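Local coordinates for protein alanine racemase (Corynebacterium glutamicum, PDB 2DY3) that binds pyridoxal-5'-phosphate and belongs to the alanine racemase family, which joins an N-terminal TIM-barrel domain to a C-terminal domain rich in beta strands, at residues G25-M30 against E211-G216; H195-P200 against D207-M212; N16-K21 against A50-D55; D55-A60 against I73-L78. All coordinates share one frame; numbering follows the deposited sequence.

Contact 1: G25-M30 against E211-G216; sequences GPAKLM and EMVRPG. With PLP (pyridoxal-5'-phosphate), chain F.
Glu-211 and Lys-28 begin the parallel pairing of strands 212-213 and 28-32: Lys-28 N donates to Glu-211 O at 2.8 Å. At Met-212 the side chain bends at its last torsion (chi3 -100°), which lays CE on the root of the extended Lys-28 chain. The fit is tight, CE to Lys-28 CB being 3.3 Å, and Met-212 SD also rests 3.8 Å from Met-30 CB. Val-213 then uses both backbone polar groups: its N donates to Lys-28 O (3.1 Å), and its O accepts Met-30 N (3.0 Å). Its side chain lies on the face shared with Leu-29. Arg-214 runs side by side with Met-30 before its extended chain leaves for PLP, where the N1-C2 edge of the PLP ring stands over one face of the guanidinium, N1 2.9 Å from NH1. Pro-215 turns CD toward Leu-29 CD2, their side chains crossing at about a right angle. Finally Gly-216 N donates to PLP O3P at 2.8 Å. Pairing the last barrel strand with the first thus closes the TIM barrel and delivers the chain to both ends of PLP; an arginine beside N1 would be expected to disfavour a proton there, as in this family.

Contact 2: H195-P200 against D207-M212; sequences HVCNSP and DLHMEM. With PLP (pyridoxal-5'-phosphate), chain F.
With chi1 of -76°, Cys-197 swings SG to the side opposite its own carbonyl carbon and onto Leu-208, 3.6 Å from CB. A chi1 of -59° sets Val-196 CG1 likewise, where it meets Met-210 SD at 3.8 Å; the two side chains cross at about a right angle, and the Met-210 chain bends at its last torsion, turning CE aside. The His-209 ring turns an edge toward Cys-197 SG. Met-212 SD sits 4.6 Å from the centroid of the His-195 ring, an oblique sulfur-aromatic contact. One water links the backbones: it accepts from Val-196 N at 3.1 Å and lies 2.7 Å from Leu-208 O and 2.8 Å from Met-212 O. Further along, Asn-198 is the N-cap of helix 199-202, its OD1 accepting from Ala-201 N. Ser-199 N and OG both donate to PLP O3P, at 2.7 and 2.8 Å, so one phosphate oxygen is gripped by backbone and side chain of the same residue. The PLP phosphate held at the N-terminal end of a short helix, in the loop leading to the last barrel strand, is a hallmark of phosphate sites in TIM barrels.

Contact 3: N16-K21 against A50-D55; sequences NTRVLK and AAHGAD
Thr-17 on helix 10-24 presses its methyl into the turn that ends helix 42-50: CG2 lies 3.3 Å from His-52 O and 3.6 Å from His-52 CB, the two side chains crossing at about a right angle. This is the close-fitting part. The methyl can face the turn because OG1 looks back along its own helix to Ile-13 O, leaving CG2 anti to the backbone N. Gly-53 belongs to the same tight patch; its positive phi suits glycine, and the absence of a side chain lets Lys-21 pass close by. That lysine folds at chi2 (59°) and again at its end, bringing NZ round to donate to Gly-53 O at 2.8 Å. The bond meets the carbonyl from the side, with a C=O...N angle of 116°. Asp-55 OD2 stands 4.2 Å from the same NZ, not in contact with it, though the opposite charges should still attract.

Toward solvent the fit slackens. Arg-18 lies on the exposed flank, and its CG only grazes His-52 CD2 at 4.1 Å, while the imidazole is tied back to the preceding helix 42-50 by ND1 and Val-48 O. Inward, Thr-17 also touches Ile-49 of that helix, and Lys-21 reaches Leu-29, whose N is the stronger partner of Asp-55 OD2, so the contact joins helix 10-24 to the turn after helix 42-50, on the outside of strand 28-32.

Contact 4: D55-A60 against I73-L78; sequences DAFGVA and ISQEVL
Phe-57 meets Ile-73 CG2 obliquely with CD2 and CE2, CD2 to CG2 being 3.5 Å, in a beta-alpha-beta unit of the TIM barrel in which helix 62-70 links parallel strands 56-59 and 76-81. The two side chains cross at about a right angle. Gln-75, bent at chi2 (65°), brings OE1 into the plane of the same ring at its edge, 3.9 Å from CE2, with amide and ring planes 74° apart. Ile-49 and Ala-50 of helix 42-50 also pack on this phenylalanine, which thus fills the layer between sheet and helices. Ala-56 and Glu-76 meet on the other sheet face, CB to CB at 3.7 Å; the carboxylate continues to a salt bridge with Arg-118. Between the backbones, Phe-57 N binds Glu-76 O, Leu-78 N binds Phe-57 O and Val-59 N binds Leu-78 O, each at 2.8 Å. Next to this pairing, a water donates to Asp-55 O and accepts from Glu-76 N, both at 2.8 Å.

Overall arrangement
The four contacts illustrate how a TIM barrel turns strand pairing into a PLP site. Contacts 1 and 2, with centres 7 Å apart, share Glu-211 and Met-212 and meet through Arg-214 N and Cys-197 O (2.8 Å); together they bring Gly-216 and Ser-199 to one phosphate oxygen of PLP. Contact 4 adds the next strand pair beyond 28-32, its centre 12 Å from that of contact 1, and Met-30 CE reaches past strand 56-59 to touch Leu-78 CB at 3.5 Å. Asp-55 belongs to both contacts 3 and 4, and its OD2 accepts Leu-29 N of contact 1 at 2.6 Å. Contact 3 stays away from the pocket, the Thr-17 side chain being about 13 Å from PLP.

Contact 1: G25-M30 against E211-G216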
loop_
_atom_site.group_PDB
_atom_site.type_symbol
_atom_site.label_atom_id
_atom_site.label_comp_id
_atom_site.label_asym_id
_atom_site.label_seq_id
_atom_site.Cartn_x
_atom_site.Cartn_y
_atom_site.Cartn_z
ATOM N N GLY B 25 6.703 -31.736 -12.776
ATOM C CA GLY B 25 6.801 -32.899 -13.635
ATOM C C GLY B 25 6.113 -32.666 -14.969
ATOM O O GLY B 25 6.377 -31.667 -15.632
ATOM N N PRO B 26 5.211 -33.567 -15.381
ATOM C CA PRO B 26 4.475 -33.472 -16.646
ATOM C C PRO B 26 3.376 -32.404 -16.641
ATOM O O PRO B 26 2.919 -31.967 -17.699
ATOM C CB PRO B 26 3.909 -34.878 -16.811
ATOM C CG PRO B 26 3.569 -35.239 -15.390
ATOM C CD PRO B 26 4.799 -34.762 -14.622
ATOM N N ALA B 27 2.957 -31.987 -15.449
ATOM C CA ALA B 27 1.913 -30.972 -15.320
ATOM C C ALA B 27 2.430 -29.604 -15.744
ATOM O O ALA B 27 3.603 -29.287 -15.551
ATOM C CB ALA B 27 1.414 -30.914 -13.879
ATOM N N LYS B 28 1.555 -28.793 -16.328
ATOM C CA LYS B 28 1.950 -27.455 -16.755
ATOM C C LYS B 28 2.095 -26.554 -15.535
ATOM O O LYS B 28 1.431 -26.760 -14.524
ATOM C CB LYS B 28 0.916 -26.884 -17.725
ATOM C CG LYS B 28 0.826 -27.667 -19.028
ATOM C CD LYS B 28 -0.238 -27.108 -19.958
ATOM C CE LYS B 28 -0.271 -27.885 -21.271
ATOM N NZ LYS B 28 -1.300 -27.365 -22.218
ATOM N N LEU B 29 2.970 -25.560 -15.640
ATOM C CA LEU B 29 3.223 -24.636 -14.543
ATOM C C LEU B 29 2.665 -23.242 -14.810
ATOM O O LEU B 29 3.201 -22.512 -15.635
ATOM C CB LEU B 29 4.732 -24.512 -14.302
ATOM C CG LEU B 29 5.326 -24.382 -12.894
ATOM C CD1 LEU B 29 6.642 -23.631 -13.011
ATOM C CD2 LEU B 29 4.393 -23.660 -11.945
ATOM N N MET B 30 1.587 -22.880 -14.119
ATOM C CA MET B 30 1.007 -21.545 -14.259
ATOM C C MET B 30 1.519 -20.722 -13.091
ATOM O O MET B 30 1.294 -21.072 -11.937
ATOM C CB MET B 30 -0.522 -21.579 -14.199
ATOM C CG MET B 30 -1.153 -20.183 -14.272
ATOM S SD MET B 30 -2.964 -20.180 -14.206
ATOM C CE MET B 30 -3.333 -20.247 -15.983
ATOM N N GLU B 211 -3.705 -31.500 -14.813
ATOM C CA GLU B 211 -2.914 -31.107 -15.982
ATOM C C GLU B 211 -2.094 -29.846 -15.737
ATOM O O GLU B 211 -1.151 -29.548 -16.476
ATOM C CB GLU B 211 -3.810 -30.869 -17.201
ATOM C CG GLU B 211 -4.562 -32.089 -17.729
ATOM C CD GLU B 211 -5.799 -32.413 -16.913
ATOM O OE1 GLU B 211 -6.299 -31.514 -16.201
ATOM O OE2 GLU B 211 -6.280 -33.562 -16.998
ATOM N N MET B 212 -2.455 -29.099 -14.701
ATOM C CA MET B 212 -1.753 -27.860 -14.411
ATOM C C MET B 212 -1.873 -27.480 -12.941
ATOM O O MET B 212 -2.876 -27.777 -12.295
ATOM C CB MET B 212 -2.322 -26.740 -15.295
ATOM C CG MET B 212 -1.589 -25.392 -15.236
ATOM S SD MET B 212 -2.301 -24.177 -16.401
ATOM C CE MET B 212 -1.162 -24.283 -17.747
ATOM N N VAL B 213 -0.828 -26.839 -12.424
ATOM C CA VAL B 213 -0.797 -26.374 -11.045
ATOM C C VAL B 213 -0.562 -24.865 -11.128
ATOM O O VAL B 213 0.085 -24.389 -12.060
ATOM C CB VAL B 213 0.349 -27.049 -10.246
ATOM C CG1 VAL B 213 0.167 -28.563 -10.262
ATOM C CG2 VAL B 213 1.702 -26.675 -10.840
ATOM N N ARG B 214 -1.094 -24.107 -10.173
ATOM C CA ARG B 214 -0.920 -22.661 -10.208
ATOM C C ARG B 214 -0.465 -22.053 -8.901
ATOM O O ARG B 214 -1.246 -21.426 -8.185
ATOM C CB ARG B 214 -2.208 -21.967 -10.668
ATOM C CG ARG B 214 -3.446 -22.324 -9.887
ATOM C CD ARG B 214 -4.575 -21.338 -10.182
ATOM N NE ARG B 214 -5.849 -21.743 -9.587
ATOM C CZ ARG B 214 -6.010 -22.134 -8.325
ATOM N NH1 ARG B 214 -4.977 -22.192 -7.493
ATOM N NH2 ARG B 214 -7.216 -22.441 -7.877
ATOM N N PRO B 215 0.818 -22.224 -8.574
ATOM C CA PRO B 215 1.331 -21.660 -7.331
ATOM C C PRO B 215 1.761 -20.212 -7.522
ATOM O O PRO B 215 2.173 -19.806 -8.614
ATOM C CB PRO B 215 2.505 -22.576 -7.001
ATOM C CG PRO B 215 3.043 -22.919 -8.354
ATOM C CD PRO B 215 1.799 -23.135 -9.196
ATOM N N GLY B 216 1.637 -19.431 -6.458
ATOM C CA GLY B 216 2.055 -18.048 -6.518
ATOM C C GLY B 216 3.175 -17.846 -5.513
ATOM O O GLY B 216 4.346 -17.702 -5.873
HETATM N N1 PLP F . -5.142 -19.308 -7.694
HETATM C C2 PLP F . -6.041 -18.266 -7.451
HETATM C C2A PLP F . -7.436 -18.332 -8.050
HETATM C C3 PLP F . -5.626 -17.180 -6.644
HETATM O O3 PLP F . -6.500 -16.144 -6.385
HETATM C C4 PLP F . -4.303 -17.164 -6.103
HETATM C C4A PLP F . -3.805 -16.020 -5.183
HETATM C C5 PLP F . -3.424 -18.271 -6.374
HETATM C C6 PLP F . -3.860 -19.318 -7.168
HETATM C C5A PLP F . -2.032 -18.352 -5.825
HETATM O O4P PLP F . -2.033 -18.910 -4.518
HETATM P P PLP F . -0.729 -19.161 -3.585
HETATM O O1P PLP F . 0.004 -17.907 -3.457
HETATM O O2P PLP F . -1.342 -19.601 -2.332
HETATM O O3P PLP F . 0.024 -20.199 -4.323
#

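Contact 2: H195-P200 against D207-M212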
loop_
_atom_site.group_PDB
_atom_site.type_symbol
_atom_site.label_atom_id
_atom_site.label_comp_id
_atom_site.label_asym_id
_atom_site.label_seq_id
_atom_site.Cartn_x
_atom_site.Cartn_y
_atom_site.Cartn_z
ATOM N N HIS B 195 -7.082 -27.382 -13.226
ATOM C CA HIS B 195 -6.175 -27.100 -12.123
ATOM C C HIS B 195 -6.881 -26.684 -10.838
ATOM O O HIS B 195 -7.952 -26.091 -10.869
ATOM C CB HIS B 195 -5.165 -26.028 -12.540
ATOM C CG HIS B 195 -5.756 -24.894 -13.320
ATOM N ND1 HIS B 195 -6.026 -23.664 -12.758
ATOM C CD2 HIS B 195 -6.076 -24.785 -14.632
ATOM C CE1 HIS B 195 -6.481 -22.845 -13.690
ATOM N NE2 HIS B 195 -6.520 -23.501 -14.837
ATOM N N VAL B 196 -6.269 -27.019 -9.707
ATOM C CA VAL B 196 -6.817 -26.689 -8.398
ATOM C C VAL B 196 -5.719 -26.312 -7.404
ATOM O O VAL B 196 -5.972 -25.618 -6.430
ATOM C CB VAL B 196 -7.596 -27.886 -7.797
ATOM C CG1 VAL B 196 -8.733 -28.300 -8.726
ATOM C CG2 VAL B 196 -6.647 -29.060 -7.561
ATOM N N CYS B 197 -4.496 -26.757 -7.670
ATOM C CA CYS B 197 -3.369 -26.526 -6.770
ATOM C C CYS B 197 -2.705 -25.154 -6.654
ATOM O O CYS B 197 -2.124 -24.641 -7.609
ATOM C CB CYS B 197 -2.274 -27.566 -7.050
ATOM S SG CYS B 197 -2.637 -29.217 -6.400
ATOM N N ASN B 198 -2.796 -24.574 -5.461
ATOM C CA ASN B 198 -2.146 -23.301 -5.163
ATOM C C ASN B 198 -0.865 -23.766 -4.454
ATOM O O ASN B 198 -0.654 -24.970 -4.334
ATOM C CB ASN B 198 -3.027 -22.453 -4.238
ATOM C CG ASN B 198 -3.355 -23.155 -2.935
ATOM O OD1 ASN B 198 -3.163 -24.364 -2.796
ATOM N ND2 ASN B 198 -3.866 -22.397 -1.974
ATOM N N SER B 199 -0.020 -22.855 -3.983
ATOM C CA SER B 199 1.228 -23.264 -3.332
ATOM C C SER B 199 1.125 -24.326 -2.232
ATOM O O SER B 199 1.830 -25.335 -2.272
ATOM C CB SER B 199 1.971 -22.041 -2.779
ATOM O OG SER B 199 2.521 -21.266 -3.828
ATOM N N PRO B 200 0.260 -24.115 -1.230
ATOM C CA PRO B 200 0.136 -25.108 -0.158
ATOM C C PRO B 200 -0.231 -26.508 -0.645
ATOM O O PRO B 200 0.419 -27.484 -0.275
ATOM C CB PRO B 200 -0.919 -24.496 0.764
ATOM C CG PRO B 200 -1.718 -23.638 -0.149
ATOM C CD PRO B 200 -0.672 -22.998 -1.017
ATOM N N ASP B 207 -1.028 -35.727 -5.768
ATOM C CA ASP B 207 -2.154 -36.438 -6.352
ATOM C C ASP B 207 -3.175 -35.467 -6.946
ATOM O O ASP B 207 -4.119 -35.887 -7.614
ATOM C CB ASP B 207 -2.837 -37.314 -5.300
ATOM C CG ASP B 207 -3.319 -36.522 -4.101
ATOM O OD1 ASP B 207 -4.324 -36.935 -3.488
ATOM O OD2 ASP B 207 -2.692 -35.496 -3.761
ATOM N N LEU B 208 -2.979 -34.172 -6.715
ATOM C CA LEU B 208 -3.911 -33.173 -7.228
ATOM C C LEU B 208 -3.325 -32.286 -8.320
ATOM O O LEU B 208 -3.901 -31.253 -8.658
ATOM C CB LEU B 208 -4.423 -32.295 -6.079
ATOM C CG LEU B 208 -5.099 -33.029 -4.918
ATOM C CD1 LEU B 208 -5.485 -32.036 -3.828
ATOM C CD2 LEU B 208 -6.321 -33.768 -5.433
ATOM N N HIS B 209 -2.189 -32.680 -8.879
ATOM C CA HIS B 209 -1.564 -31.878 -9.929
ATOM C C HIS B 209 -2.424 -31.716 -11.181
ATOM O O HIS B 209 -2.385 -30.674 -11.834
ATOM C CB HIS B 209 -0.216 -32.473 -10.328
ATOM C CG HIS B 209 0.854 -32.287 -9.298
ATOM N ND1 HIS B 209 0.639 -31.602 -8.121
ATOM C CD2 HIS B 209 2.150 -32.681 -9.276
ATOM C CE1 HIS B 209 1.758 -31.581 -7.418
ATOM N NE2 HIS B 209 2.689 -32.228 -8.097
ATOM N N MET B 210 -3.196 -32.745 -11.518
ATOM C CA MET B 210 -4.042 -32.690 -12.702
ATOM C C MET B 210 -3.178 -32.301 -13.895
ATOM O O MET B 210 -2.030 -32.719 -13.978
ATOM C CB MET B 210 -5.168 -31.677 -12.490
ATOM C CG MET B 210 -5.988 -31.973 -11.256
ATOM S SD MET B 210 -7.477 -30.993 -11.139
ATOM C CE MET B 210 -8.564 -31.937 -12.207
ATOM N N GLU B 211 -3.705 -31.500 -14.813
ATOM C CA GLU B 211 -2.914 -31.107 -15.982
ATOM C C GLU B 211 -2.094 -29.846 -15.737
ATOM O O GLU B 211 -1.151 -29.548 -16.476
ATOM C CB GLU B 211 -3.810 -30.869 -17.201
ATOM C CG GLU B 211 -4.562 -32.089 -17.729
ATOM C CD GLU B 211 -5.799 -32.413 -16.913
ATOM O OE1 GLU B 211 -6.299 -31.514 -16.201
ATOM O OE2 GLU B 211 -6.280 -33.562 -16.998
ATOM N N MET B 212 -2.455 -29.099 -14.701
ATOM C CA MET B 212 -1.753 -27.860 -14.411
ATOM C C MET B 212 -1.873 -27.480 -12.941
ATOM O O MET B 212 -2.876 -27.777 -12.295
ATOM C CB MET B 212 -2.322 -26.740 -15.295
ATOM C CG MET B 212 -1.589 -25.392 -15.236
ATOM S SD MET B 212 -2.301 -24.177 -16.401
ATOM C CE MET B 212 -1.162 -24.283 -17.747
HETATM N N1 PLP F . -5.142 -19.308 -7.694
HETATM C C2 PLP F . -6.041 -18.266 -7.451
HETATM C C2A PLP F . -7.436 -18.332 -8.050
HETATM C C3 PLP F . -5.626 -17.180 -6.644
HETATM O O3 PLP F . -6.500 -16.144 -6.385
HETATM C C4 PLP F . -4.303 -17.164 -6.103
HETATM C C4A PLP F . -3.805 -16.020 -5.183
HETATM C C5 PLP F . -3.424 -18.271 -6.374
HETATM C C6 PLP F . -3.860 -19.318 -7.168
HETATM C C5A PLP F . -2.032 -18.352 -5.825
HETATM O O4P PLP F . -2.033 -18.910 -4.518
HETATM P P PLP F . -0.729 -19.161 -3.585
HETATM O O1P PLP F . 0.004 -17.907 -3.457
HETATM O O2P PLP F . -1.342 -19.601 -2.332
HETATM O O3P PLP F . 0.024 -20.199 -4.323
HETATM O O HOH W 1 -3.819 -28.830 -9.899
#

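Contact 3: N16-K21 against A50-D55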
loop_
_atom_site.group_PDB
_atom_site.type_symbol
_atom_site.label_atom_id
_atom_site.label_comp_id
_atom_site.label_asym_id
_atom_site.label_seq_id
_atom_site.Cartn_x
_atom_site.Cartn_y
_atom_site.Cartn_z
ATOM N N ASN B 16 13.618 -20.404 -7.816
ATOM C CA ASN B 16 12.315 -20.858 -7.353
ATOM C C ASN B 16 11.516 -21.423 -8.520
ATOM O O ASN B 16 10.834 -22.443 -8.380
ATOM C CB ASN B 16 11.549 -19.689 -6.719
ATOM C CG ASN B 16 12.209 -19.177 -5.453
ATOM O OD1 ASN B 16 11.983 -18.036 -5.038
ATOM N ND2 ASN B 16 13.016 -20.021 -4.823
ATOM N N THR B 17 11.606 -20.758 -9.668
ATOM C CA THR B 17 10.888 -21.204 -10.857
ATOM C C THR B 17 11.374 -22.585 -11.288
ATOM O O THR B 17 10.570 -23.454 -11.625
ATOM C CB THR B 17 11.064 -20.216 -12.023
ATOM O OG1 THR B 17 10.516 -18.943 -11.654
ATOM C CG2 THR B 17 10.341 -20.726 -13.267
ATOM N N ARG B 18 12.691 -22.786 -11.271
ATOM C CA ARG B 18 13.280 -24.072 -11.648
ATOM C C ARG B 18 12.854 -25.170 -10.668
ATOM O O ARG B 18 12.521 -26.283 -11.075
ATOM C CB ARG B 18 14.809 -23.976 -11.673
ATOM C CG ARG B 18 15.368 -23.142 -12.815
ATOM C CD ARG B 18 16.882 -22.970 -12.700
ATOM N NE ARG B 18 17.594 -24.248 -12.657
ATOM C CZ ARG B 18 18.917 -24.368 -12.556
ATOM N NH1 ARG B 18 19.684 -23.286 -12.487
ATOM N NH2 ARG B 18 19.476 -25.571 -12.521
ATOM N N VAL B 19 12.867 -24.853 -9.378
ATOM C CA VAL B 19 12.475 -25.816 -8.353
ATOM C C VAL B 19 11.003 -26.205 -8.479
ATOM O O VAL B 19 10.625 -27.348 -8.209
ATOM C CB VAL B 19 12.709 -25.253 -6.935
ATOM C CG1 VAL B 19 12.051 -26.154 -5.903
ATOM C CG2 VAL B 19 14.194 -25.142 -6.660
ATOM N N LEU B 20 10.168 -25.253 -8.881
ATOM C CA LEU B 20 8.750 -25.538 -9.033
ATOM C C LEU B 20 8.512 -26.322 -10.322
ATOM O O LEU B 20 7.646 -27.198 -10.376
ATOM C CB LEU B 20 7.937 -24.241 -9.046
ATOM C CG LEU B 20 7.950 -23.426 -7.750
ATOM C CD1 LEU B 20 7.084 -22.197 -7.911
ATOM C CD2 LEU B 20 7.440 -24.276 -6.596
ATOM N N LYS B 21 9.287 -26.011 -11.355
ATOM C CA LYS B 21 9.150 -26.699 -12.629
ATOM C C LYS B 21 9.510 -28.172 -12.435
ATOM O O LYS B 21 8.795 -29.062 -12.896
ATOM C CB LYS B 21 10.062 -26.060 -13.685
ATOM C CG LYS B 21 9.735 -26.473 -15.113
ATOM C CD LYS B 21 8.297 -26.105 -15.467
ATOM C CE LYS B 21 7.886 -26.641 -16.832
ATOM N NZ LYS B 21 8.666 -26.028 -17.933
ATOM N N ALA B 50 9.120 -16.520 -16.894
ATOM C CA ALA B 50 8.830 -17.051 -18.220
ATOM C C ALA B 50 10.064 -17.728 -18.803
ATOM O O ALA B 50 9.981 -18.808 -19.388
ATOM C CB ALA B 50 8.366 -15.926 -19.145
ATOM N N ALA B 51 11.209 -17.081 -18.628
ATOM C CA ALA B 51 12.475 -17.586 -19.146
ATOM C C ALA B 51 12.956 -18.844 -18.436
ATOM O O ALA B 51 13.953 -19.437 -18.840
ATOM C CB ALA B 51 13.538 -16.493 -19.060
ATOM N N HIS B 52 12.259 -19.262 -17.380
ATOM C CA HIS B 52 12.684 -20.468 -16.681
ATOM C C HIS B 52 11.695 -21.616 -16.602
ATOM O O HIS B 52 11.785 -22.456 -15.707
ATOM C CB HIS B 52 13.208 -20.125 -15.283
ATOM C CG HIS B 52 14.532 -19.430 -15.308
ATOM N ND1 HIS B 52 14.653 -18.063 -15.438
ATOM C CD2 HIS B 52 15.793 -19.922 -15.334
ATOM C CE1 HIS B 52 15.931 -17.744 -15.548
ATOM N NE2 HIS B 52 16.643 -18.853 -15.488
ATOM N N GLY B 53 10.749 -21.664 -17.533
ATOM C CA GLY B 53 9.826 -22.781 -17.527
ATOM C C GLY B 53 8.332 -22.560 -17.402
ATOM O O GLY B 53 7.567 -23.450 -17.764
ATOM N N ALA B 54 7.901 -21.409 -16.899
ATOM C CA ALA B 54 6.467 -21.167 -16.754
ATOM C C ALA B 54 5.715 -21.456 -18.051
ATOM O O ALA B 54 6.086 -20.973 -19.119
ATOM C CB ALA B 54 6.210 -19.723 -16.314
ATOM N N ASP B 55 4.650 -22.242 -17.944
ATOM C CA ASP B 55 3.829 -22.598 -19.097
ATOM C C ASP B 55 2.696 -21.602 -19.271
ATOM O O ASP B 55 2.121 -21.470 -20.356
ATOM C CB ASP B 55 3.244 -23.992 -18.898
ATOM C CG ASP B 55 4.312 -25.058 -18.850
ATOM O OD1 ASP B 55 4.954 -25.281 -19.894
ATOM O OD2 ASP B 55 4.515 -25.655 -17.775
#

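Contact 4: D55-A60 against I73-L78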
loop_
_atom_site.group_PDB
_atom_site.type_symbol
_atom_site.label_atom_id
_atom_site.label_comp_id
_atom_site.label_asym_id
_atom_site.label_seq_id
_atom_site.Cartn_x
_atom_site.Cartn_y
_atom_site.Cartn_z
ATOM N N ASP B 55 4.650 -22.242 -17.944
ATOM C CA ASP B 55 3.829 -22.598 -19.097
ATOM C C ASP B 55 2.696 -21.602 -19.271
ATOM O O ASP B 55 2.121 -21.470 -20.356
ATOM C CB ASP B 55 3.244 -23.992 -18.898
ATOM C CG ASP B 55 4.312 -25.058 -18.850
ATOM O OD1 ASP B 55 4.954 -25.281 -19.894
ATOM O OD2 ASP B 55 4.515 -25.655 -17.775
ATOM N N ALA B 56 2.382 -20.894 -18.193
ATOM C CA ALA B 56 1.294 -19.927 -18.224
ATOM C C ALA B 56 1.365 -19.004 -17.017
ATOM O O ALA B 56 2.191 -19.197 -16.124
ATOM C CB ALA B 56 -0.040 -20.664 -18.244
ATOM N N PHE B 57 0.495 -17.997 -16.999
ATOM C CA PHE B 57 0.442 -17.040 -15.901
ATOM C C PHE B 57 -0.995 -16.801 -15.470
ATOM O O PHE B 57 -1.917 -16.819 -16.291
ATOM C CB PHE B 57 1.070 -15.712 -16.325
ATOM C CG PHE B 57 2.566 -15.765 -16.463
ATOM C CD1 PHE B 57 3.384 -15.595 -15.356
ATOM C CD2 PHE B 57 3.152 -16.010 -17.695
ATOM C CE1 PHE B 57 4.768 -15.669 -15.475
ATOM C CE2 PHE B 57 4.530 -16.087 -17.825
ATOM C CZ PHE B 57 5.341 -15.914 -16.709
ATOM N N GLY B 58 -1.182 -16.586 -14.176
ATOM C CA GLY B 58 -2.508 -16.332 -13.660
ATOM C C GLY B 58 -2.547 -14.998 -12.937
ATOM O O GLY B 58 -1.634 -14.673 -12.163
ATOM N N VAL B 59 -3.578 -14.205 -13.218
ATOM C CA VAL B 59 -3.740 -12.921 -12.543
ATOM C C VAL B 59 -5.197 -12.759 -12.168
ATOM O O VAL B 59 -6.057 -13.527 -12.615
ATOM C CB VAL B 59 -3.329 -11.700 -13.418
ATOM C CG1 VAL B 59 -1.827 -11.695 -13.642
ATOM C CG2 VAL B 59 -4.091 -11.713 -14.744
ATOM N N ALA B 60 -5.470 -11.759 -11.340
ATOM C CA ALA B 60 -6.834 -11.501 -10.909
ATOM C C ALA B 60 -7.632 -10.673 -11.898
ATOM O O ALA B 60 -8.694 -11.098 -12.351
ATOM C CB ALA B 60 -6.833 -10.802 -9.558
ATOM N N ILE B 73 4.887 -10.947 -22.364
ATOM C CA ILE B 73 4.599 -12.321 -21.987
ATOM C C ILE B 73 3.754 -12.908 -23.110
ATOM O O ILE B 73 2.698 -12.365 -23.449
ATOM C CB ILE B 73 3.799 -12.389 -20.669
ATOM C CG1 ILE B 73 4.643 -11.829 -19.514
ATOM C CG2 ILE B 73 3.373 -13.827 -20.395
ATOM C CD1 ILE B 73 5.919 -12.601 -19.262
ATOM N N SER B 74 4.224 -14.002 -23.698
ATOM C CA SER B 74 3.507 -14.649 -24.788
ATOM C C SER B 74 2.869 -15.962 -24.341
ATOM O O SER B 74 2.179 -16.617 -25.113
ATOM C CB SER B 74 4.455 -14.902 -25.969
ATOM O OG SER B 74 5.558 -15.703 -25.574
ATOM N N GLN B 75 3.101 -16.349 -23.095
ATOM C CA GLN B 75 2.507 -17.577 -22.581
ATOM C C GLN B 75 1.005 -17.406 -22.339
ATOM O O GLN B 75 0.478 -16.291 -22.331
ATOM C CB GLN B 75 3.160 -17.989 -21.252
ATOM C CG GLN B 75 4.566 -18.577 -21.333
ATOM C CD GLN B 75 5.597 -17.586 -21.835
ATOM O OE1 GLN B 75 5.511 -16.389 -21.562
ATOM N NE2 GLN B 75 6.591 -18.085 -22.559
ATOM N N GLU B 76 0.331 -18.531 -22.137
ATOM C CA GLU B 76 -1.092 -18.564 -21.836
ATOM C C GLU B 76 -1.305 -17.705 -20.576
ATOM O O GLU B 76 -0.532 -17.803 -19.620
ATOM C CB GLU B 76 -1.491 -20.012 -21.563
ATOM C CG GLU B 76 -2.938 -20.256 -21.218
ATOM C CD GLU B 76 -3.198 -21.721 -20.913
ATOM O OE1 GLU B 76 -2.738 -22.577 -21.700
ATOM O OE2 GLU B 76 -3.865 -22.021 -19.897
ATOM N N VAL B 77 -2.335 -16.864 -20.582
ATOM C CA VAL B 77 -2.637 -16.001 -19.440
ATOM C C VAL B 77 -4.102 -16.143 -19.017
ATOM O O VAL B 77 -5.002 -16.050 -19.846
ATOM C CB VAL B 77 -2.356 -14.508 -19.766
ATOM C CG1 VAL B 77 -2.835 -13.615 -18.605
ATOM C CG2 VAL B 77 -0.858 -14.291 -19.995
ATOM N N LEU B 78 -4.330 -16.369 -17.724
ATOM C CA LEU B 78 -5.683 -16.523 -17.183
ATOM C C LEU B 78 -6.027 -15.395 -16.209
ATOM O O LEU B 78 -5.225 -15.026 -15.355
ATOM C CB LEU B 78 -5.823 -17.869 -16.471
ATOM C CG LEU B 78 -7.168 -18.175 -15.795
ATOM C CD1 LEU B 78 -8.316 -18.176 -16.803
ATOM C CD2 LEU B 78 -7.069 -19.527 -15.114
HETATM O O HOH W 2 1.462 -20.906 -23.028
#